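Local atomic coordinates of putative DNA-binding protein (Salmonella choleraesuis, PDB entry 2HX0), a protein that binds magnesium through a cluster of histidines and may bind DNA, although its cellular role is not established. Residues A[76-81]-A[92-97]. The protein carries 2 engineered substitutions. Sequence-based numbering, arbitrary orientation.
Sequences FEVISL and LHLAVS. With MG (magnesium ion), chain B.
The ring of Phe-76 meets Val-96 obliquely, CD2 lying 3.7 Å from Val-96 CG2, an apolar contact that Val-59 of strand 59-62 extends on the Phe-76 side. On the other flat group, the imidazole of His-93, NE2 binds magnesium at 2.2 Å, and a water on the same ion lies in plane at the ring edge. His-91 and His-107 complete the histidine set, while His-93 ND1 is hydrogen-bonded to Val-78 O of the third subunit, which probably fixes the ring's rotation. Between the strands, Glu-77 and Ser-97 form an antiparallel hydrogen-bonded pair, Glu-77 N to Ser-97 O and Ser-97 N to Glu-77 O both 2.9 Å. A classic beta bulge follows: Ile-79 and Ser-80 both face Ala-95, whose O takes Ile-79 N at 2.9 Å and a weak second bond from Ser-80 N. Small Ala-95 suits this spot, its CB only 3.3 Å from Ser-80 OG. Set between its backbone N and carbonyl carbon (chi1 65°), that hydroxyl donates to a water that in turn donates to His-93 O. The branched apolar side chains of Val-78 and Leu-94 cross at about a right angle, Val-78 CG1 3.9 Å from Leu-94 CD1, on the face they share with Leu-81 and Val-96. The segments belong to the hairpin of strands 75-86 and 89-97, central in the antiparallel sheet of this PCC domain, flanked by strand 47-56 beside 76-81 and strand 103-108 beside 92-97.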
loop_
_atom_site.group_PDB
_atom_site.type_symbol
_atom_site.label_atom_id
_atom_site.label_comp_id
_atom_site.label_asym_id
_atom_site.label_seq_id
_atom_site.Cartn_x
_atom_site.Cartn_y
_atom_site.Cartn_z
ATOM N N PHE A 76 5.556 14.535 11.050
ATOM C CA PHE A 76 5.704 13.309 10.283
ATOM C C PHE A 76 4.799 13.222 9.066
ATOM O O PHE A 76 3.721 13.817 9.025
ATOM C CB PHE A 76 5.403 12.092 11.156
ATOM C CG PHE A 76 6.274 11.967 12.370
ATOM C CD1 PHE A 76 5.912 12.570 13.574
ATOM C CD2 PHE A 76 7.442 11.212 12.321
ATOM C CE1 PHE A 76 6.705 12.417 14.719
ATOM C CE2 PHE A 76 8.238 11.051 13.449
ATOM C CZ PHE A 76 7.869 11.655 14.656
ATOM N N GLU A 77 5.251 12.464 8.077
ATOM C CA GLU A 77 4.463 12.227 6.880
ATOM C C GLU A 77 4.041 10.773 6.969
ATOM O O GLU A 77 4.828 9.921 7.392
ATOM C CB GLU A 77 5.297 12.417 5.612
ATOM C CG GLU A 77 5.717 13.848 5.350
ATOM C CD GLU A 77 4.536 14.753 5.090
ATOM O OE1 GLU A 77 3.836 14.541 4.079
ATOM O OE2 GLU A 77 4.301 15.678 5.896
ATOM N N VAL A 78 2.799 10.488 6.602
ATOM C CA VAL A 78 2.336 9.109 6.617
ATOM C C VAL A 78 2.759 8.508 5.285
ATOM O O VAL A 78 2.315 8.952 4.223
ATOM C CB VAL A 78 0.811 9.020 6.758
ATOM C CG1 VAL A 78 0.362 7.578 6.568
ATOM C CG2 VAL A 78 0.393 9.522 8.128
ATOM N N ILE A 79 3.626 7.505 5.339
ATOM C CA ILE A 79 4.115 6.869 4.122
ATOM C C ILE A 79 3.215 5.710 3.739
ATOM O O ILE A 79 2.933 5.486 2.560
ATOM C CB ILE A 79 5.566 6.385 4.309
ATOM C CG1 ILE A 79 6.483 7.597 4.509
ATOM C CG2 ILE A 79 6.020 5.578 3.098
ATOM C CD1 ILE A 79 7.954 7.441 4.330
ATOM N N SER A 80 2.761 4.974 4.742
ATOM C CA SER A 80 1.855 3.869 4.492
ATOM C C SER A 80 1.089 3.506 5.747
ATOM O O SER A 80 1.611 3.563 6.860
ATOM C CB SER A 80 2.611 2.644 3.973
ATOM O OG SER A 80 3.497 2.133 4.945
ATOM N N LEU A 81 -0.175 3.163 5.548
ATOM C CA LEU A 81 -1.060 2.746 6.619
ATOM C C LEU A 81 -1.751 1.553 5.993
ATOM O O LEU A 81 -2.526 1.699 5.049
ATOM C CB LEU A 81 -2.076 3.840 6.947
ATOM C CG LEU A 81 -3.175 3.390 7.911
ATOM C CD1 LEU A 81 -2.558 3.003 9.239
ATOM C CD2 LEU A 81 -4.187 4.511 8.090
ATOM N N LEU A 92 -3.794 -2.782 12.125
ATOM C CA LEU A 92 -3.179 -1.777 11.263
ATOM C C LEU A 92 -1.722 -1.496 11.588
ATOM O O LEU A 92 -1.346 -1.405 12.752
ATOM C CB LEU A 92 -3.969 -0.467 11.366
ATOM C CG LEU A 92 -5.465 -0.578 11.057
ATOM C CD1 LEU A 92 -6.202 0.663 11.526
ATOM C CD2 LEU A 92 -5.646 -0.789 9.570
ATOM N N HIS A 93 -0.909 -1.361 10.547
ATOM C CA HIS A 93 0.506 -1.044 10.702
ATOM C C HIS A 93 0.751 0.301 10.043
ATOM O O HIS A 93 0.153 0.617 9.015
ATOM C CB HIS A 93 1.377 -2.129 10.069
ATOM C CG HIS A 93 1.440 -3.386 10.879
ATOM N ND1 HIS A 93 2.176 -4.486 10.497
ATOM C CD2 HIS A 93 0.872 -3.709 12.067
ATOM C CE1 HIS A 93 2.062 -5.432 11.412
ATOM N NE2 HIS A 93 1.277 -4.986 12.376
ATOM N N LEU A 94 1.634 1.092 10.640
ATOM C CA LEU A 94 1.922 2.430 10.146
ATOM C C LEU A 94 3.403 2.695 9.942
ATOM O O LEU A 94 4.235 2.237 10.725
ATOM C CB LEU A 94 1.362 3.454 11.138
ATOM C CG LEU A 94 1.718 4.940 10.985
ATOM C CD1 LEU A 94 1.036 5.531 9.761
ATOM C CD2 LEU A 94 1.280 5.688 12.239
ATOM N N ALA A 95 3.720 3.435 8.882
ATOM C CA ALA A 95 5.095 3.828 8.583
ATOM C C ALA A 95 5.068 5.342 8.371
ATOM O O ALA A 95 4.280 5.848 7.570
ATOM C CB ALA A 95 5.599 3.125 7.320
ATOM N N VAL A 96 5.906 6.064 9.110
ATOM C CA VAL A 96 5.972 7.517 8.984
ATOM C C VAL A 96 7.402 7.953 8.678
ATOM O O VAL A 96 8.353 7.242 9.000
ATOM C CB VAL A 96 5.523 8.234 10.287
ATOM C CG1 VAL A 96 4.050 7.969 10.556
ATOM C CG2 VAL A 96 6.374 7.766 11.458
ATOM N N SER A 97 7.545 9.109 8.036
ATOM C CA SER A 97 8.865 9.651 7.717
ATOM C C SER A 97 9.018 10.999 8.413
ATOM O O SER A 97 8.033 11.710 8.626
ATOM C CB SER A 97 9.036 9.813 6.201
ATOM O OG SER A 97 8.074 10.704 5.658
HETATM MG MG MG B . 0.422 -6.093 14.069
HETATM O O HOH W 1 1.883 0.259 6.521
HETATM O O HOH W 2 1.420 -8.341 13.547
#